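Local coordinates for protein histidine acid phosphatase (Bifidobacterium longum subsp. infantis, PDB 6RXD) that acts as a histidine acid phytase that releases phosphate from myo-inositol hexakisphosphate and probably also dephosphorylates 2,3-bisphosphoglycerate, at residues S241-S246 with G336-D341; D307-Y312 with M344-L349. All coordinates share one frame; numbering follows the deposited sequence. Where two conformers were deposited one is given.

Both contacts use helix 339-357: contact 1 its beginning and contact 2 the turns that follow. Their centres lie 11 Å apart, on the same side of the chain's centre. Along the chain the segments alternate, 241-246, 307-312, 336-341, 344-349, so the two pairings interlock helices 235-245, 301-317 and 339-357. The direct evidence for continuity is apolar: Leu244 CD2 of contact 1 lies 3.7 Å from Phe345 CE2 and 3.9 Å from Leu308 CD2 of contact 2. The pair thus runs from a partly buried, acidic, zinc-binding periphery (contact 1) to a buried aromatic core (contact 2) within one helical region of the histidine phosphatase.

Contact 1. Residues S241-S246 with G336-D341; sequences SHDLLS and GAYADD. With ZN (zinc ion), chain C.
Asp243 and Leu244 are the residues through which 241-246 meets Tyr338 and Asp341. Just before them, the hydroxyl of Ser241 is bonded to Val237 O within its own helix. His242 turns from the second segment and belongs to a metal site: NE2 binds the zinc ion at 2.2 Å, Glu251 is the second protein ligand, and a hydrogen bond from ND1 to Glu301 would fix the rotation of the imidazole. Asp243 turns the other way. With CG anti to the backbone N (chi1 -165°), its carboxylate is carried across to Asp341 of helix 339-357, where OD2 lies 2.6 Å from Asp341 OD2. The two carboxylate planes stand 77° apart. With two oxygens this close, one of the two acids probably carries a proton, although Asp243 was modelled in two conformers and the detail is therefore doubtful. In the same conformer, Asp243 OD2 sits 3.2 Å from Tyr338 CD1, approaching the ring obliquely, with carboxylate and ring planes 34° apart. Leu244 adds backbone packing: its CA is 4.4 Å from Tyr338 CD1, and its N is 3.9 Å from Asp341 OD2. The Leu244 side chain itself touches Phe334, Ala305 and Phe345. At the end of the segment, the modelled Ser246 conformer folds back, its OG donating to Asp243 O over 2.8 Å. The pairing of acids between helices 235-245 and 339-357 is consistent with a metal-binding role: Asp243 and Asp341 are both ligands of one zinc site seen in a structure of this protein. The two carboxylates thus belong to a zinc-binding site that holds no ion in this chain, beside the occupied site at His242.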
ATOM      1  N   SER A 241     -14.959  -5.484 -20.392  1.00 13.61           N
ATOM      2  CA  SER A 241     -15.617  -4.216 -20.109  1.00 13.64           C
ATOM      3  C   SER A 241     -17.058  -4.247 -20.601  1.00 14.83           C
ATOM      4  O   SER A 241     -17.975  -3.831 -19.899  1.00 14.92           O
ATOM      5  CB  SER A 241     -14.870  -3.057 -20.778  1.00 11.86           C
ATOM      6  OG  SER A 241     -13.574  -2.887 -20.216  1.00 14.82           O
ATOM      7  N   HIS A 242     -17.252  -4.722 -21.825  1.00 13.49           N
ATOM      8  CA  HIS A 242     -18.585  -4.833 -22.369  1.00 11.20           C
ATOM      9  C   HIS A 242     -19.424  -5.815 -21.556  1.00 13.46           C
ATOM     10  O   HIS A 242     -20.587  -5.547 -21.243  1.00 16.03           O
ATOM     11  CB  HIS A 242     -18.541  -5.283 -23.818  1.00 16.18           C
ATOM     12  CG  HIS A 242     -19.899  -5.449 -24.402  1.00 16.79           C
ATOM     13  ND1 HIS A 242     -20.655  -4.371 -24.815  1.00 17.17           N
ATOM     14  CD2 HIS A 242     -20.676  -6.542 -24.576  1.00 18.62           C
ATOM     15  CE1 HIS A 242     -21.822  -4.796 -25.252  1.00 17.99           C
ATOM     16  NE2 HIS A 242     -21.859  -6.109 -25.115  1.00 18.40           N
ATOM     17  N   ASP A 243     -18.830  -6.958 -21.224  1.00 13.37           N
ATOM     18  CA  ASP A 243     -19.496  -7.996 -20.441  0.52 13.51           C
ATOM     19  C   ASP A 243     -20.043  -7.428 -19.131  1.00 16.63           C
ATOM     20  O   ASP A 243     -21.215  -7.623 -18.769  1.00 15.26           O
ATOM     21  CB  ASP A 243     -18.491  -9.114 -20.156  0.52 14.47           C
ATOM     22  CG  ASP A 243     -19.147 -10.392 -19.678  0.52 13.67           C
ATOM     23  OD1 ASP A 243     -19.783 -11.077 -20.501  0.52 14.08           O
ATOM     24  OD2 ASP A 243     -19.000 -10.722 -18.485  0.52 15.53           O
ATOM     25  N   LEU A 244     -19.178  -6.719 -18.421  1.00 14.32           N
ATOM     26  CA  LEU A 244     -19.533  -6.170 -17.126  1.00 15.42           C
ATOM     27  C   LEU A 244     -20.709  -5.222 -17.246  1.00 13.83           C
ATOM     28  O   LEU A 244     -21.680  -5.313 -16.498  1.00 13.58           O
ATOM     29  CB  LEU A 244     -18.342  -5.415 -16.544  1.00 14.06           C
ATOM     30  CG  LEU A 244     -18.574  -4.877 -15.142  1.00 17.51           C
ATOM     31  CD1 LEU A 244     -18.574  -6.048 -14.150  1.00 23.88           C
ATOM     32  CD2 LEU A 244     -17.532  -3.830 -14.779  1.00 16.19           C
ATOM     33  N   LEU A 245     -20.619  -4.303 -18.198  1.00 11.52           N
ATOM     34  CA  LEU A 245     -21.622  -3.248 -18.315  1.00 12.87           C
ATOM     35  C   LEU A 245     -22.953  -3.769 -18.829  1.00 14.80           C
ATOM     36  O   LEU A 245     -23.994  -3.165 -18.576  1.00 13.31           O
ATOM     37  CB  LEU A 245     -21.123  -2.117 -19.223  1.00 14.05           C
ATOM     38  CG  LEU A 245     -19.890  -1.368 -18.716  1.00 15.13           C
ATOM     39  CD1 LEU A 245     -19.361  -0.442 -19.799  1.00 16.77           C
ATOM     40  CD2 LEU A 245     -20.217  -0.569 -17.466  1.00 13.84           C
ATOM     41  N   SER A 246     -22.939  -4.895 -19.535  1.00 13.18           N
ATOM     42  CA  SER A 246     -24.174  -5.410 -20.129  0.53 15.16           C
ATOM     43  C   SER A 246     -25.139  -5.979 -19.087  1.00 14.43           C
ATOM     44  O   SER A 246     -26.288  -6.254 -19.403  1.00 17.78           O
ATOM     45  CB  SER A 246     -23.883  -6.446 -21.217  0.53 19.13           C
ATOM     46  OG  SER A 246     -23.299  -7.603 -20.660  0.53 21.79           O
ATOM     47  N   GLY A 336     -19.894 -14.884 -10.049  1.00 30.45           N
ATOM     48  CA  GLY A 336     -19.840 -15.918 -11.068  1.00 28.45           C
ATOM     49  C   GLY A 336     -18.878 -15.588 -12.187  1.00 22.49           C
ATOM     50  O   GLY A 336     -17.722 -15.236 -11.940  1.00 26.54           O
ATOM     51  N   ALA A 337     -19.357 -15.676 -13.424  1.00 27.16           N
ATOM     52  CA  ALA A 337     -18.513 -15.429 -14.586  1.00 23.29           C
ATOM     53  C   ALA A 337     -17.959 -14.003 -14.612  1.00 23.11           C
ATOM     54  O   ALA A 337     -16.912 -13.741 -15.205  1.00 27.03           O
ATOM     55  CB  ALA A 337     -19.279 -15.737 -15.874  1.00 26.64           C
ATOM     56  N   TYR A 338     -18.658 -13.084 -13.951  1.00 20.86           N
ATOM     57  CA  TYR A 338     -18.218 -11.692 -13.897  1.00 17.11           C
ATOM     58  C   TYR A 338     -17.021 -11.487 -12.968  1.00 16.17           C
ATOM     59  O   TYR A 338     -16.321 -10.485 -13.067  1.00 17.97           O
ATOM     60  CB  TYR A 338     -19.383 -10.779 -13.488  1.00 15.61           C
ATOM     61  CG  TYR A 338     -20.547 -10.841 -14.443  1.00 15.31           C
ATOM     62  CD1 TYR A 338     -20.483 -10.213 -15.683  1.00 18.73           C
ATOM     63  CD2 TYR A 338     -21.709 -11.525 -14.112  1.00 16.26           C
ATOM     64  CE1 TYR A 338     -21.542 -10.268 -16.562  1.00 22.36           C
ATOM     65  CE2 TYR A 338     -22.783 -11.580 -14.995  1.00 20.58           C
ATOM     66  CZ  TYR A 338     -22.688 -10.949 -16.216  1.00 26.55           C
ATOM     67  OH  TYR A 338     -23.750 -10.996 -17.098  1.00 27.92           O
ATOM     68  N   ALA A 339     -16.770 -12.446 -12.080  1.00 17.36           N
ATOM     69  CA  ALA A 339     -15.579 -12.381 -11.231  1.00 23.51           C
ATOM     70  C   ALA A 339     -14.328 -12.459 -12.097  1.00 24.73           C
ATOM     71  O   ALA A 339     -13.299 -11.856 -11.785  1.00 20.96           O
ATOM     72  CB  ALA A 339     -15.588 -13.504 -10.210  1.00 23.44           C
ATOM     73  N   ASP A 340     -14.417 -13.203 -13.194  1.00 22.91           N
ATOM     74  CA  ASP A 340     -13.294 -13.292 -14.118  1.00 23.79           C
ATOM     75  C   ASP A 340     -13.051 -11.964 -14.825  1.00 21.96           C
ATOM     76  O   ASP A 340     -11.936 -11.680 -15.272  1.00 21.46           O
ATOM     77  CB  ASP A 340     -13.506 -14.420 -15.128  1.00 25.40           C
ATOM     78  CG  ASP A 340     -13.174 -15.781 -14.550  1.00 42.34           C
ATOM     79  OD1 ASP A 340     -12.426 -15.838 -13.547  1.00 54.60           O
ATOM     80  OD2 ASP A 340     -13.656 -16.789 -15.101  1.00 45.33           O
ATOM     81  N   ASP A 341     -14.090 -11.144 -14.927  1.00 17.99           N
ATOM     82  CA  ASP A 341     -13.894  -9.803 -15.452  1.00 16.67           C
ATOM     83  C   ASP A 341     -13.102  -8.977 -14.441  1.00 17.13           C
ATOM     84  O   ASP A 341     -12.191  -8.249 -14.820  1.00 16.46           O
ATOM     85  CB  ASP A 341     -15.231  -9.126 -15.773  1.00 16.16           C
ATOM     86  CG  ASP A 341     -15.986  -9.808 -16.902  1.00 18.48           C
ATOM     87  OD1 ASP A 341     -15.350 -10.430 -17.779  1.00 21.88           O
ATOM     88  OD2 ASP A 341     -17.224  -9.696 -16.919  1.00 22.23           O
TER
HETATM   89 ZN    ZN C 601     -23.390  -7.661 -25.138  1.00 21.79          ZN

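Contact 2. Residues D307-Y312 with M344-L349; sequences DLYNLY and MFAWAL
Tyr309 is the wedge of this contact, with Phe345, Ala346 and Leu349 gathered round its ring. One face is taken by Phe345 CB, which lies 3.6 Å from the ring centroid and only 13° off the normal, a CH-pi contact almost over the centre. At the edge and in the ring plane, Leu349 CD1 approaches Tyr309 CE2 to 3.6 Å. The phenol end reaches Ala346, whose CB is 3.3 Å from Tyr309 OH; the hydroxyl itself is hydrogen-bonded to Tyr9 O, so this buried polar atom is satisfied near the start of the modelled chain. The ring of Phe345 joins in less directly: its CD2 lies 3.8 Å from Tyr309 CB, and the ring centroids are 5.7 Å apart with planes at 55°, an oblique pairing. Asn310 adds a loose touch, OD1 to Leu349 CD1 at 4.3 Å, while its ND2 is bonded back to Met306 O.

Several features set these groups in place. Tyr309 has CG anti to the backbone N, which extends the ring across to the other helix. Tyr312, one turn on, receives Tyr309 CE1 at its own ring edge; it is in turn stacked on Phe334 and hydrogen-bonded to Arg8 O. Phe345 and Leu349 stand one turn apart on their helix, which brings Phe345 CB over the face and Leu349 CD1 to the edge of the same ring.

Helix 301-317 and helix 339-357 cross almost perpendicularly here, their local axes 92° apart and 10.7 Å at closest approach. Helix 235-245 packs on helix 339-357 through Val237, which touches Met344 and Trp347, and helix 55-69 backs helix 301-317 through Tyr55 and Leu59.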
ATOM      1  N   ASP A 307     -14.143   2.331 -14.147  1.00 11.55           N
ATOM      2  CA  ASP A 307     -14.675   3.160 -13.065  1.00 14.19           C
ATOM      3  C   ASP A 307     -15.533   2.329 -12.112  1.00 12.56           C
ATOM      4  O   ASP A 307     -15.431   2.487 -10.887  1.00 11.07           O
ATOM      5  CB  ASP A 307     -15.472   4.352 -13.609  1.00 10.81           C
ATOM      6  CG  ASP A 307     -14.591   5.372 -14.292  1.00 18.63           C
ATOM      7  OD1 ASP A 307     -13.362   5.179 -14.296  1.00 17.31           O
ATOM      8  OD2 ASP A 307     -15.129   6.365 -14.821  1.00 17.96           O
ATOM      9  N   LEU A 308     -16.341   1.430 -12.665  1.00 12.26           N
ATOM     10  CA  LEU A 308     -17.192   0.564 -11.848  1.00 10.98           C
ATOM     11  C   LEU A 308     -16.326  -0.391 -11.026  1.00 11.83           C
ATOM     12  O   LEU A 308     -16.598  -0.630  -9.845  1.00 13.05           O
ATOM     13  CB  LEU A 308     -18.188  -0.226 -12.721  1.00 10.57           C
ATOM     14  CG  LEU A 308     -19.240  -1.057 -11.972  1.00 10.89           C
ATOM     15  CD1 LEU A 308     -20.007  -0.145 -11.028  1.00 16.13           C
ATOM     16  CD2 LEU A 308     -20.189  -1.702 -12.970  1.00 15.49           C
ATOM     17  N   TYR A 309     -15.277  -0.926 -11.649  1.00  9.54           N
ATOM     18  CA  TYR A 309     -14.333  -1.770 -10.925  1.00 11.11           C
ATOM     19  C   TYR A 309     -13.662  -0.990  -9.799  1.00 10.90           C
ATOM     20  O   TYR A 309     -13.478  -1.513  -8.701  1.00 10.99           O
ATOM     21  CB  TYR A 309     -13.286  -2.360 -11.874  1.00 10.13           C
ATOM     22  CG  TYR A 309     -12.203  -3.130 -11.151  1.00 10.02           C
ATOM     23  CD1 TYR A 309     -12.460  -4.382 -10.604  1.00  9.42           C
ATOM     24  CD2 TYR A 309     -10.929  -2.607 -11.016  1.00 12.48           C
ATOM     25  CE1 TYR A 309     -11.456  -5.084  -9.931  1.00 11.56           C
ATOM     26  CE2 TYR A 309      -9.940  -3.300 -10.356  1.00 11.29           C
ATOM     27  CZ  TYR A 309     -10.209  -4.531  -9.817  1.00 12.65           C
ATOM     28  OH  TYR A 309      -9.205  -5.200  -9.156  1.00 14.13           O
ATOM     29  N   ASN A 310     -13.298   0.267 -10.051  1.00  8.86           N
ATOM     30  CA  ASN A 310     -12.697   1.071  -8.986  1.00 10.41           C
ATOM     31  C   ASN A 310     -13.645   1.280  -7.804  1.00 12.23           C
ATOM     32  O   ASN A 310     -13.207   1.365  -6.652  1.00 12.11           O
ATOM     33  CB  ASN A 310     -12.178   2.415  -9.517  1.00  9.81           C
ATOM     34  CG  ASN A 310     -10.737   2.318 -10.011  1.00 14.91           C
ATOM     35  OD1 ASN A 310      -9.798   2.338  -9.213  1.00 18.10           O
ATOM     36  ND2 ASN A 310     -10.563   2.187 -11.312  1.00 16.66           N
ATOM     37  N   LEU A 311     -14.941   1.363  -8.078  1.00 10.20           N
ATOM     38  CA  LEU A 311     -15.897   1.501  -6.976  1.00 11.09           C
ATOM     39  C   LEU A 311     -16.018   0.193  -6.210  1.00 13.62           C
ATOM     40  O   LEU A 311     -16.115   0.196  -4.986  1.00 12.93           O
ATOM     41  CB  LEU A 311     -17.269   1.976  -7.480  1.00 11.09           C
ATOM     42  CG  LEU A 311     -17.303   3.386  -8.080  1.00 10.57           C
ATOM     43  CD1 LEU A 311     -18.752   3.749  -8.397  1.00 10.96           C
ATOM     44  CD2 LEU A 311     -16.694   4.417  -7.136  1.00 13.25           C
ATOM     45  N   TYR A 312     -15.995  -0.922  -6.930  1.00 10.83           N
ATOM     46  CA  TYR A 312     -16.033  -2.250  -6.312  1.00 12.04           C
ATOM     47  C   TYR A 312     -14.869  -2.464  -5.349  1.00 13.13           C
ATOM     48  O   TYR A 312     -15.054  -2.967  -4.221  1.00 13.10           O
ATOM     49  CB  TYR A 312     -16.040  -3.308  -7.420  1.00 12.97           C
ATOM     50  CG  TYR A 312     -15.664  -4.715  -7.020  1.00 12.87           C
ATOM     51  CD1 TYR A 312     -16.514  -5.497  -6.245  1.00 15.43           C
ATOM     52  CD2 TYR A 312     -14.480  -5.275  -7.469  1.00 12.31           C
ATOM     53  CE1 TYR A 312     -16.171  -6.793  -5.902  1.00 15.67           C
ATOM     54  CE2 TYR A 312     -14.127  -6.571  -7.137  1.00 15.01           C
ATOM     55  CZ  TYR A 312     -14.981  -7.325  -6.351  1.00 14.89           C
ATOM     56  OH  TYR A 312     -14.646  -8.620  -6.011  1.00 20.48           O
ATOM     57  N   MET A 344      -9.528  -9.605 -14.826  1.00 13.81           N
ATOM     58  CA  MET A 344      -8.957  -8.862 -15.952  0.94 16.85           C
ATOM     59  C   MET A 344      -8.655  -7.414 -15.561  1.00 14.01           C
ATOM     60  O   MET A 344      -7.610  -6.872 -15.921  1.00 13.81           O
ATOM     61  CB  MET A 344      -9.895  -8.869 -17.166  1.00 17.19           C
ATOM     62  CG  MET A 344     -10.101 -10.234 -17.795  1.00 28.69           C
ATOM     63  SD  MET A 344      -8.558 -10.952 -18.375  0.63 26.00           S
ATOM     64  CE  MET A 344      -7.988  -9.672 -19.491  0.86 26.12           C
ATOM     65  N   PHE A 345      -9.588  -6.770 -14.859  1.00 12.08           N
ATOM     66  CA  PHE A 345      -9.398  -5.377 -14.449  1.00 12.35           C
ATOM     67  C   PHE A 345      -8.282  -5.253 -13.419  1.00 14.33           C
ATOM     68  O   PHE A 345      -7.506  -4.293 -13.440  1.00 12.69           O
ATOM     69  CB  PHE A 345     -10.705  -4.807 -13.887  1.00 12.61           C
ATOM     70  CG  PHE A 345     -11.871  -4.936 -14.832  1.00 16.38           C
ATOM     71  CD1 PHE A 345     -11.692  -4.760 -16.193  1.00 19.61           C
ATOM     72  CD2 PHE A 345     -13.135  -5.276 -14.361  1.00 17.55           C
ATOM     73  CE1 PHE A 345     -12.761  -4.889 -17.074  1.00 23.24           C
ATOM     74  CE2 PHE A 345     -14.209  -5.418 -15.241  1.00 18.85           C
ATOM     75  CZ  PHE A 345     -14.014  -5.220 -16.602  1.00 21.96           C
ATOM     76  N   ALA A 346      -8.207  -6.230 -12.519  1.00 11.48           N
ATOM     77  CA  ALA A 346      -7.113  -6.289 -11.557  1.00 11.46           C
ATOM     78  C   ALA A 346      -5.771  -6.404 -12.257  1.00 13.57           C
ATOM     79  O   ALA A 346      -4.794  -5.802 -11.826  1.00 13.43           O
ATOM     80  CB  ALA A 346      -7.303  -7.462 -10.589  1.00 14.97           C
ATOM     81  N   TRP A 347      -5.710  -7.196 -13.321  1.00 10.56           N
ATOM     82  CA  TRP A 347      -4.452  -7.302 -14.058  1.00 11.46           C
ATOM     83  C   TRP A 347      -4.098  -5.973 -14.685  1.00 14.00           C
ATOM     84  O   TRP A 347      -2.948  -5.556 -14.636  1.00 13.70           O
ATOM     85  CB  TRP A 347      -4.534  -8.375 -15.136  1.00 10.99           C
ATOM     86  CG  TRP A 347      -3.412  -8.296 -16.114  1.00 11.36           C
ATOM     87  CD1 TRP A 347      -2.089  -8.596 -15.887  1.00 12.77           C
ATOM     88  CD2 TRP A 347      -3.506  -7.920 -17.491  1.00 13.28           C
ATOM     89  NE1 TRP A 347      -1.360  -8.405 -17.042  1.00 13.22           N
ATOM     90  CE2 TRP A 347      -2.208  -7.993 -18.040  1.00 15.89           C
ATOM     91  CE3 TRP A 347      -4.560  -7.504 -18.310  1.00 18.73           C
ATOM     92  CZ2 TRP A 347      -1.940  -7.686 -19.378  1.00 17.88           C
ATOM     93  CZ3 TRP A 347      -4.290  -7.191 -19.642  1.00 22.69           C
ATOM     94  CH2 TRP A 347      -2.993  -7.286 -20.160  1.00 22.09           C
ATOM     95  N   ALA A 348      -5.083  -5.312 -15.288  1.00 12.26           N
ATOM     96  CA  ALA A 348      -4.838  -4.007 -15.895  1.00 14.53           C
ATOM     97  C   ALA A 348      -4.261  -3.019 -14.863  1.00 13.74           C
ATOM     98  O   ALA A 348      -3.312  -2.291 -15.162  1.00 17.49           O
ATOM     99  CB  ALA A 348      -6.121  -3.462 -16.518  1.00 13.86           C
ATOM    100  N   LEU A 349      -4.814  -2.999 -13.652  1.00 12.40           N
ATOM    101  CA  LEU A 349      -4.283  -2.106 -12.615  1.00 14.00           C
ATOM    102  C   LEU A 349      -2.909  -2.554 -12.111  1.00 14.26           C
ATOM    103  O   LEU A 349      -1.991  -1.730 -11.942  1.00 13.09           O
ATOM    104  CB  LEU A 349      -5.246  -1.980 -11.437  1.00 15.03           C
ATOM    105  CG  LEU A 349      -6.552  -1.244 -11.737  1.00 20.16           C
ATOM    106  CD1 LEU A 349      -7.289  -0.926 -10.432  1.00 18.82           C
ATOM    107  CD2 LEU A 349      -6.263   0.025 -12.516  1.00 23.22           C
TER